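Local structure of disease resistance protein RRS1 (Arabidopsis thaliana, 5W3X) at residues W22-Q27 with G38-A43; T53-R58 with A67-S72. The protein binds W-box DNA through its WRKY domain, the part in this chain, and acts in plant resistance to fungal and bacterial pathogens. One frame throughout, in Å; residues are numbered along the deposited sequence.

Contact 1. Residues W22-Q27 with G38-A43; sequences WRKYGQ and GYYRCA. With ZN (zinc ion), chain G.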
ATOM      1  N   TRP B  22     -16.414  18.247  -0.982  1.00 49.44           N
ATOM      2  CA  TRP B  22     -15.256  17.370  -1.132  1.00 47.28           C
ATOM      3  C   TRP B  22     -15.474  15.973  -0.546  1.00 46.77           C
ATOM      4  O   TRP B  22     -16.236  15.806   0.401  1.00 49.74           O
ATOM      5  CB  TRP B  22     -14.045  18.013  -0.463  1.00 45.37           C
ATOM      6  CG  TRP B  22     -13.749  19.414  -0.945  1.00 47.43           C
ATOM      7  CD1 TRP B  22     -14.126  20.579  -0.341  1.00 48.95           C
ATOM      8  CD2 TRP B  22     -13.003  19.793  -2.109  1.00 44.53           C
ATOM      9  NE1 TRP B  22     -13.674  21.656  -1.061  1.00 49.10           N
ATOM     10  CE2 TRP B  22     -12.979  21.202  -2.150  1.00 45.39           C
ATOM     11  CE3 TRP B  22     -12.360  19.080  -3.124  1.00 40.88           C
ATOM     12  CZ2 TRP B  22     -12.338  21.909  -3.163  1.00 43.56           C
ATOM     13  CZ3 TRP B  22     -11.722  19.785  -4.129  1.00 40.93           C
ATOM     14  CH2 TRP B  22     -11.717  21.183  -4.141  1.00 44.82           C
ATOM     15  N   ARG B  23     -14.811  14.976  -1.133  1.00 43.29           N
ATOM     16  CA  ARG B  23     -14.770  13.615  -0.586  1.00 42.57           C
ATOM     17  C   ARG B  23     -13.299  13.223  -0.390  1.00 36.21           C
ATOM     18  O   ARG B  23     -12.414  13.781  -1.027  1.00 34.14           O
ATOM     19  CB  ARG B  23     -15.479  12.610  -1.500  1.00 45.27           C
ATOM     20  CG  ARG B  23     -16.950  12.946  -1.776  1.00 47.32           C
ATOM     21  CD  ARG B  23     -17.831  12.862  -0.526  1.00 45.94           C
ATOM     22  NE  ARG B  23     -19.022  13.695  -0.692  1.00 54.05           N
ATOM     23  CZ  ARG B  23     -20.142  13.285  -1.278  1.00 61.17           C
ATOM     24  NH1 ARG B  23     -20.231  12.048  -1.743  1.00 63.59           N
ATOM     25  NH2 ARG B  23     -21.177  14.107  -1.400  1.00 62.22           N
ATOM     26  N   LYS B  24     -13.048  12.273   0.502  1.00 39.05           N
ATOM     27  CA  LYS B  24     -11.688  11.890   0.857  1.00 36.72           C
ATOM     28  C   LYS B  24     -10.982  11.087  -0.244  1.00 35.39           C
ATOM     29  O   LYS B  24     -11.598  10.268  -0.935  1.00 35.08           O
ATOM     30  CB  LYS B  24     -11.712  11.084   2.147  1.00 40.59           C
ATOM     31  CG  LYS B  24     -10.472  11.241   2.997  1.00 49.72           C
ATOM     32  CD  LYS B  24     -10.275  12.681   3.422  1.00 45.56           C
ATOM     33  CE  LYS B  24      -9.003  12.850   4.234  1.00 37.81           C
ATOM     34  NZ  LYS B  24      -9.062  12.154   5.554  1.00 45.04           N
ATOM     35  N   TYR B  25      -9.685  11.323  -0.398  1.00 32.66           N
ATOM     36  CA  TYR B  25      -8.870  10.538  -1.317  1.00 27.66           C
ATOM     37  C   TYR B  25      -7.757   9.821  -0.548  1.00 33.58           C
ATOM     38  O   TYR B  25      -7.426   8.664  -0.825  1.00 31.41           O
ATOM     39  CB  TYR B  25      -8.267  11.428  -2.401  1.00 25.87           C
ATOM     40  CG  TYR B  25      -7.406  10.679  -3.405  1.00 33.45           C
ATOM     41  CD1 TYR B  25      -6.043  10.491  -3.187  1.00 28.37           C
ATOM     42  CD2 TYR B  25      -7.966  10.136  -4.562  1.00 30.57           C
ATOM     43  CE1 TYR B  25      -5.259   9.797  -4.108  1.00 34.38           C
ATOM     44  CE2 TYR B  25      -7.198   9.444  -5.478  1.00 29.93           C
ATOM     45  CZ  TYR B  25      -5.844   9.280  -5.253  1.00 35.40           C
ATOM     46  OH  TYR B  25      -5.088   8.589  -6.174  1.00 36.18           O
ATOM     47  N   GLY B  26      -7.193  10.510   0.437  1.00 30.50           N
ATOM     48  CA  GLY B  26      -6.072   9.937   1.161  1.00 29.77           C
ATOM     49  C   GLY B  26      -5.821  10.628   2.480  1.00 32.58           C
ATOM     50  O   GLY B  26      -6.385  11.681   2.769  1.00 35.99           O
ATOM     51  N   GLN B  27      -4.950  10.032   3.281  1.00 33.59           N
ATOM     52  CA  GLN B  27      -4.628  10.562   4.592  1.00 33.58           C
ATOM     53  C   GLN B  27      -3.395   9.822   5.048  1.00 33.96           C
ATOM     54  O   GLN B  27      -3.469   8.640   5.369  1.00 37.53           O
ATOM     55  CB  GLN B  27      -5.799  10.359   5.570  1.00 36.63           C
ATOM     56  CG  GLN B  27      -5.512  10.723   7.017  1.00 44.36           C
ATOM     57  CD  GLN B  27      -5.875  12.157   7.351  1.00 50.44           C
ATOM     58  OE1 GLN B  27      -6.628  12.810   6.626  1.00 51.76           O
ATOM     59  NE2 GLN B  27      -5.339  12.656   8.462  1.00 54.50           N
ATOM     60  N   GLY B  38      -3.759  15.364   4.284  1.00 38.36           N
ATOM     61  CA  GLY B  38      -5.053  14.889   3.826  1.00 37.86           C
ATOM     62  C   GLY B  38      -5.284  15.229   2.360  1.00 40.87           C
ATOM     63  O   GLY B  38      -4.965  16.333   1.910  1.00 42.07           O
ATOM     64  N   TYR B  39      -5.820  14.269   1.613  1.00 37.97           N
ATOM     65  CA  TYR B  39      -6.066  14.438   0.181  1.00 34.42           C
ATOM     66  C   TYR B  39      -7.555  14.323  -0.097  1.00 38.74           C
ATOM     67  O   TYR B  39      -8.185  13.337   0.316  1.00 39.96           O
ATOM     68  CB  TYR B  39      -5.331  13.383  -0.636  1.00 32.03           C
ATOM     69  CG  TYR B  39      -3.824  13.349  -0.438  1.00 32.58           C
ATOM     70  CD1 TYR B  39      -3.272  12.820   0.713  1.00 33.51           C
ATOM     71  CD2 TYR B  39      -2.963  13.796  -1.433  1.00 40.31           C
ATOM     72  CE1 TYR B  39      -1.880  12.756   0.892  1.00 33.99           C
ATOM     73  CE2 TYR B  39      -1.573  13.748  -1.261  1.00 35.62           C
ATOM     74  CZ  TYR B  39      -1.044  13.224  -0.109  1.00 37.41           C
ATOM     75  OH  TYR B  39       0.333  13.181   0.035  1.00 41.56           O
ATOM     76  N   TYR B  40      -8.084  15.311  -0.818  1.00 39.65           N
ATOM     77  CA  TYR B  40      -9.496  15.416  -1.161  1.00 37.84           C
ATOM     78  C   TYR B  40      -9.642  15.595  -2.666  1.00 41.82           C
ATOM     79  O   TYR B  40      -8.741  16.114  -3.327  1.00 42.50           O
ATOM     80  CB  TYR B  40     -10.159  16.602  -0.446  1.00 38.40           C
ATOM     81  CG  TYR B  40     -10.066  16.559   1.054  1.00 44.32           C
ATOM     82  CD1 TYR B  40      -8.922  17.007   1.704  1.00 40.99           C
ATOM     83  CD2 TYR B  40     -11.121  16.083   1.827  1.00 45.11           C
ATOM     84  CE1 TYR B  40      -8.819  16.973   3.072  1.00 41.73           C
ATOM     85  CE2 TYR B  40     -11.025  16.046   3.209  1.00 44.52           C
ATOM     86  CZ  TYR B  40      -9.866  16.495   3.822  1.00 47.56           C
ATOM     87  OH  TYR B  40      -9.743  16.466   5.191  1.00 49.23           O
ATOM     88  N   ARG B  41     -10.796  15.185  -3.187  1.00 40.25           N
ATOM     89  CA  ARG B  41     -11.177  15.394  -4.586  1.00 40.45           C
ATOM     90  C   ARG B  41     -12.616  15.874  -4.559  1.00 45.17           C
ATOM     91  O   ARG B  41     -13.247  15.786  -3.507  1.00 46.03           O
ATOM     92  CB  ARG B  41     -10.991  14.105  -5.395  1.00 38.09           C
ATOM     93  CG  ARG B  41     -11.663  12.851  -4.804  1.00 35.73           C
ATOM     94  CD  ARG B  41     -13.083  12.635  -5.354  1.00 44.31           C
ATOM     95  NE  ARG B  41     -13.647  11.354  -4.937  1.00 42.79           N
ATOM     96  CZ  ARG B  41     -14.947  11.095  -4.857  1.00 45.06           C
ATOM     97  NH1 ARG B  41     -15.833  12.036  -5.140  1.00 46.89           N
ATOM     98  NH2 ARG B  41     -15.361   9.897  -4.472  1.00 37.50           N
ATOM     99  N   CYS B  42     -13.123  16.455  -5.644  1.00 41.14           N
ATOM    100  CA  CYS B  42     -14.474  17.031  -5.633  1.00 43.39           C
ATOM    101  C   CYS B  42     -15.614  16.014  -5.495  1.00 47.60           C
ATOM    102  O   CYS B  42     -15.543  14.904  -6.011  1.00 44.68           O
ATOM    103  CB  CYS B  42     -14.724  17.862  -6.899  1.00 39.39           C
ATOM    104  SG  CYS B  42     -16.350  18.690  -6.870  1.00 55.95           S
ATOM    105  N   ALA B  43     -16.681  16.410  -4.810  1.00 52.13           N
ATOM    106  CA  ALA B  43     -17.850  15.542  -4.676  1.00 54.79           C
ATOM    107  C   ALA B  43     -18.521  15.270  -6.024  1.00 53.82           C
ATOM    108  O   ALA B  43     -19.309  14.331  -6.150  1.00 51.21           O
ATOM    109  CB  ALA B  43     -18.850  16.152  -3.708  1.00 50.96           C
TER
HETATM  110 ZN    ZN G1301     -15.892  20.205  -8.542  1.00 54.42          ZN

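Contact 2. Residues T53-R58 with A67-S72; sequences TKQVQR and AITYLS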
ATOM      1  N   THR B  53      -8.973  18.977  -7.070  1.00 46.73           N
ATOM      2  CA  THR B  53      -8.488  18.294  -5.876  1.00 48.21           C
ATOM      3  C   THR B  53      -7.923  19.296  -4.874  1.00 47.74           C
ATOM      4  O   THR B  53      -7.595  20.429  -5.229  1.00 48.13           O
ATOM      5  CB  THR B  53      -7.397  17.274  -6.213  1.00 47.57           C
ATOM      6  OG1 THR B  53      -6.268  17.969  -6.744  1.00 47.74           O
ATOM      7  CG2 THR B  53      -7.893  16.285  -7.254  1.00 44.18           C
ATOM      8  N   LYS B  54      -7.804  18.888  -3.619  1.00 46.12           N
ATOM      9  CA  LYS B  54      -7.094  19.724  -2.660  1.00 44.82           C
ATOM     10  C   LYS B  54      -6.341  18.900  -1.628  1.00 44.86           C
ATOM     11  O   LYS B  54      -6.726  17.780  -1.301  1.00 39.63           O
ATOM     12  CB  LYS B  54      -8.051  20.715  -1.982  1.00 46.56           C
ATOM     13  CG  LYS B  54      -8.966  20.164  -0.911  1.00 48.57           C
ATOM     14  CD  LYS B  54      -9.648  21.322  -0.180  1.00 51.71           C
ATOM     15  CE  LYS B  54     -10.656  20.849   0.852  1.00 54.88           C
ATOM     16  NZ  LYS B  54     -11.273  22.005   1.565  1.00 57.28           N
ATOM     17  N   GLN B  55      -5.236  19.475  -1.159  1.00 42.82           N
ATOM     18  CA  GLN B  55      -4.366  18.868  -0.167  1.00 43.78           C
ATOM     19  C   GLN B  55      -4.272  19.775   1.040  1.00 46.01           C
ATOM     20  O   GLN B  55      -4.103  20.986   0.903  1.00 45.54           O
ATOM     21  CB  GLN B  55      -2.968  18.649  -0.738  1.00 46.47           C
ATOM     22  CG  GLN B  55      -2.878  18.908  -2.221  1.00 61.43           C
ATOM     23  CD  GLN B  55      -3.339  17.718  -2.999  1.00 64.64           C
ATOM     24  OE1 GLN B  55      -3.021  16.588  -2.637  1.00 72.65           O
ATOM     25  NE2 GLN B  55      -4.115  17.946  -4.049  1.00 59.55           N
ATOM     26  N   VAL B  56      -4.367  19.177   2.219  1.00 46.94           N
ATOM     27  CA  VAL B  56      -4.412  19.923   3.463  1.00 42.26           C
ATOM     28  C   VAL B  56      -3.384  19.378   4.440  1.00 45.40           C
ATOM     29  O   VAL B  56      -3.372  18.180   4.722  1.00 40.99           O
ATOM     30  CB  VAL B  56      -5.795  19.852   4.114  1.00 41.91           C
ATOM     31  CG1 VAL B  56      -5.781  20.572   5.449  1.00 44.88           C
ATOM     32  CG2 VAL B  56      -6.873  20.420   3.180  1.00 34.85           C
ATOM     33  N   GLN B  57      -2.515  20.246   4.948  1.00 44.78           N
ATOM     34  CA  GLN B  57      -1.503  19.810   5.902  1.00 44.23           C
ATOM     35  C   GLN B  57      -1.148  20.906   6.895  1.00 46.26           C
ATOM     36  O   GLN B  57      -0.734  21.994   6.498  1.00 49.05           O
ATOM     37  CB  GLN B  57      -0.244  19.343   5.170  1.00 43.51           C
ATOM     38  CG  GLN B  57       0.833  18.812   6.106  1.00 44.21           C
ATOM     39  CD  GLN B  57       1.937  18.086   5.374  1.00 50.56           C
ATOM     40  OE1 GLN B  57       2.010  18.121   4.143  1.00 52.99           O
ATOM     41  NE2 GLN B  57       2.804  17.417   6.127  1.00 52.82           N
ATOM     42  N   ARG B  58      -1.312  20.606   8.180  1.00 52.70           N
ATOM     43  CA  ARG B  58      -0.926  21.512   9.260  1.00 50.89           C
ATOM     44  C   ARG B  58       0.579  21.766   9.194  1.00 50.25           C
ATOM     45  O   ARG B  58       1.362  20.832   9.023  1.00 53.23           O
ATOM     46  CB  ARG B  58      -1.339  20.924  10.614  1.00 53.21           C
ATOM     47  CG  ARG B  58      -0.908  21.724  11.841  1.00 60.87           C
ATOM     48  CD  ARG B  58      -2.102  22.071  12.743  1.00 67.39           C
ATOM     49  NE  ARG B  58      -3.110  21.012  12.802  1.00 68.53           N
ATOM     50  CZ  ARG B  58      -4.371  21.205  13.188  1.00 69.49           C
ATOM     51  NH1 ARG B  58      -4.783  22.422  13.518  1.00 64.88           N
ATOM     52  NH2 ARG B  58      -5.229  20.191  13.223  1.00 69.76           N
ATOM     53  N   ALA B  67      -1.583  24.649   5.747  1.00 50.96           N
ATOM     54  CA  ALA B  67      -1.206  24.787   4.346  1.00 48.19           C
ATOM     55  C   ALA B  67      -2.209  24.044   3.470  1.00 44.95           C
ATOM     56  O   ALA B  67      -2.519  22.874   3.706  1.00 49.66           O
ATOM     57  CB  ALA B  67       0.201  24.263   4.109  1.00 48.47           C
ATOM     58  N   ILE B  68      -2.725  24.728   2.461  1.00 42.93           N
ATOM     59  CA  ILE B  68      -3.711  24.120   1.582  1.00 43.92           C
ATOM     60  C   ILE B  68      -3.360  24.373   0.128  1.00 46.82           C
ATOM     61  O   ILE B  68      -3.111  25.511  -0.268  1.00 51.29           O
ATOM     62  CB  ILE B  68      -5.124  24.647   1.866  1.00 47.57           C
ATOM     63  CG1 ILE B  68      -5.459  24.490   3.351  1.00 48.30           C
ATOM     64  CG2 ILE B  68      -6.142  23.918   1.000  1.00 48.16           C
ATOM     65  CD1 ILE B  68      -6.871  24.904   3.710  1.00 50.83           C
ATOM     66  N   THR B  69      -3.333  23.309  -0.666  1.00 46.05           N
ATOM     67  CA  THR B  69      -3.083  23.431  -2.098  1.00 44.17           C
ATOM     68  C   THR B  69      -4.294  22.972  -2.903  1.00 47.40           C
ATOM     69  O   THR B  69      -4.795  21.873  -2.702  1.00 47.44           O
ATOM     70  CB  THR B  69      -1.863  22.610  -2.526  1.00 48.78           C
ATOM     71  OG1 THR B  69      -0.709  23.064  -1.814  1.00 52.52           O
ATOM     72  CG2 THR B  69      -1.623  22.746  -4.029  1.00 51.40           C
ATOM     73  N   TYR B  70      -4.771  23.823  -3.804  1.00 50.89           N
ATOM     74  CA  TYR B  70      -5.863  23.459  -4.697  1.00 53.41           C
ATOM     75  C   TYR B  70      -5.333  23.205  -6.101  1.00 57.75           C
ATOM     76  O   TYR B  70      -4.571  24.012  -6.627  1.00 61.93           O
ATOM     77  CB  TYR B  70      -6.913  24.561  -4.743  1.00 52.96           C
ATOM     78  CG  TYR B  70      -7.657  24.779  -3.452  1.00 52.41           C
ATOM     79  CD1 TYR B  70      -7.174  25.649  -2.490  1.00 55.37           C
ATOM     80  CD2 TYR B  70      -8.861  24.139  -3.210  1.00 50.84           C
ATOM     81  CE1 TYR B  70      -7.861  25.859  -1.312  1.00 53.96           C
ATOM     82  CE2 TYR B  70      -9.552  24.342  -2.044  1.00 48.34           C
ATOM     83  CZ  TYR B  70      -9.049  25.201  -1.097  1.00 52.29           C
ATOM     84  OH  TYR B  70      -9.737  25.400   0.070  1.00 55.15           O
ATOM     85  N   LEU B  71      -5.728  22.093  -6.711  1.00 54.79           N
ATOM     86  CA  LEU B  71      -5.300  21.818  -8.079  1.00 56.87           C
ATOM     87  C   LEU B  71      -6.474  21.545  -9.025  1.00 54.64           C
ATOM     88  O   LEU B  71      -7.451  20.889  -8.652  1.00 54.91           O
ATOM     89  CB  LEU B  71      -4.308  20.660  -8.103  1.00 61.57           C
ATOM     90  CG  LEU B  71      -2.926  21.087  -7.594  1.00 67.13           C
ATOM     91  CD1 LEU B  71      -1.949  19.951  -7.711  1.00 66.92           C
ATOM     92  CD2 LEU B  71      -2.412  22.304  -8.360  1.00 68.95           C
ATOM     93  N   SER B  72      -6.349  22.082 -10.240  1.00 64.52           N
ATOM     94  CA  SER B  72      -7.373  22.051 -11.289  1.00 64.35           C
ATOM     95  C   SER B  72      -8.635  22.821 -10.894  1.00 67.27           C
ATOM     96  O   SER B  72      -8.917  23.049  -9.720  1.00 66.69           O
ATOM     97  CB  SER B  72      -7.736  20.611 -11.667  1.00 62.36           C
TER
HETATM   98  O   HOH W   1      -8.735  22.513  -6.886  1.00 74.97           O

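Contact 1. Residues W22-Q27 with G38-A43
Lys24 is bent at chi2 (61°) and again at chi4, and the bends lay its aliphatic chain against the ring of Tyr40. CD comes to 3.5 Å from Tyr40 CE2, and CE makes an off-centre CH-pi contact. Tyr40 has CG beside its backbone N (chi1 -58°), which brings the ring against that chain. The curl also brings Lys24 NZ back to Gln27 OE1, at 2.7 Å. The strongest partner of NZ is an acidic side chain of another protein, with which it forms a salt bridge.

Arg23 and Arg41 sit on one face of the antiparallel ladder. Arg23 CB lies over the centre of the Arg41 guanidinium, 3.6 Å above its plane, and the two guanidinium planes are turned 41° apart. Arg41 NH1 bonds in plane to Cys42 O (3.0 Å), which helps fix the rotation of the group. Arg41 NE bonds to a polar side chain of the other protein.

Residues 22-27 hold the first six residues of the WRKYGQK signature and pair with 38-43. A classic beta bulge interrupts the register: Tyr25 N and Gly26 N both donate to Tyr39 O, at 2.6 and 3.0 Å, from the same face of its plane. Beside it, Tyr25 CD1 packs on Tyr39 CB. At the other end Trp22 CE3 meets Arg41 O at the ring edge, 3.4 Å away. Cys42 SG binds the zinc ion at 2.3 Å.

Two arginines and a lysine give this hairpin a basic character, consistent with DNA binding by WRKY domains; in this crystal Lys24, Tyr25 and Arg41 bond to another protein.

Contact 2. Residues T53-R58 with A67-S72
Thr53 and Leu71 form an antiparallel hydrogen-bonded pair in a beta hairpin of the WRKY domain, built from strands 53-58 and 66-71. Thr53 N donates to Leu71 O and Leu71 N to Thr53 O, both at 2.9 Å. Gln55 pairs with Thr69 in the same way, and so does Gln57 with Ala67. Six backbone bonds thus satisfy the backbone N and O atoms that these residues turn towards the partner strand. The non-hydrogen-bonded pairs, Lys54 with Tyr70 and Val56 with Ile68, add CA-H...O contacts; Lys54 CA to Thr69 O is 3.1 Å.

Lys54 and Tyr70 lie side by side on one face and point the same way. Lys54 CG sits between its backbone N and carbonyl carbon (chi1 76°), and the chain beyond is extended. It lies beside the Tyr70 ring, with Lys54 CD 3.6 Å from Tyr70 CE2. Lys54 NZ is satisfied by salt bridges to Asp18 and Glu16. Next along this face, Val56 and Ile68 meet through their CG2 methyls.

On the other face the Gln55 and Thr69 side chains cross, with Gln55 CG 3.9 Å from Thr69 CB. Gln57 OE1 takes a hydrogen bond from Arg37, and Gln57 NE2 makes weak ones to Phe35 O and Ser33 OG. A water at the open end donates to Thr53 O and Ser72 O, though more acceptors are in its reach than it has protons. Thr53 OG1 reaches across to Leu71 CB, 3.6 Å away.

Contact 1 and contact 2 are successive hairpins of one four-stranded antiparallel sheet, with centres about 10 Å apart. Their inner strands, 37-42 and 53-58, are neighbours. Probable backbone hydrogen bonds join them: Tyr40 N to Lys54 O and Gly38 N to Val56 O, each 2.9 Å. Lys54 also makes a cation-pi contact with Trp22, tying the first strand to the third. The zinc ion sits beyond one end of the sheet. Cys42 of contact 1 binds it with Cys50, His74 and His76, so the site links the first hairpin to the chain following the second. The side chain of Thr53 in contact 2 is about 9 Å from the metal.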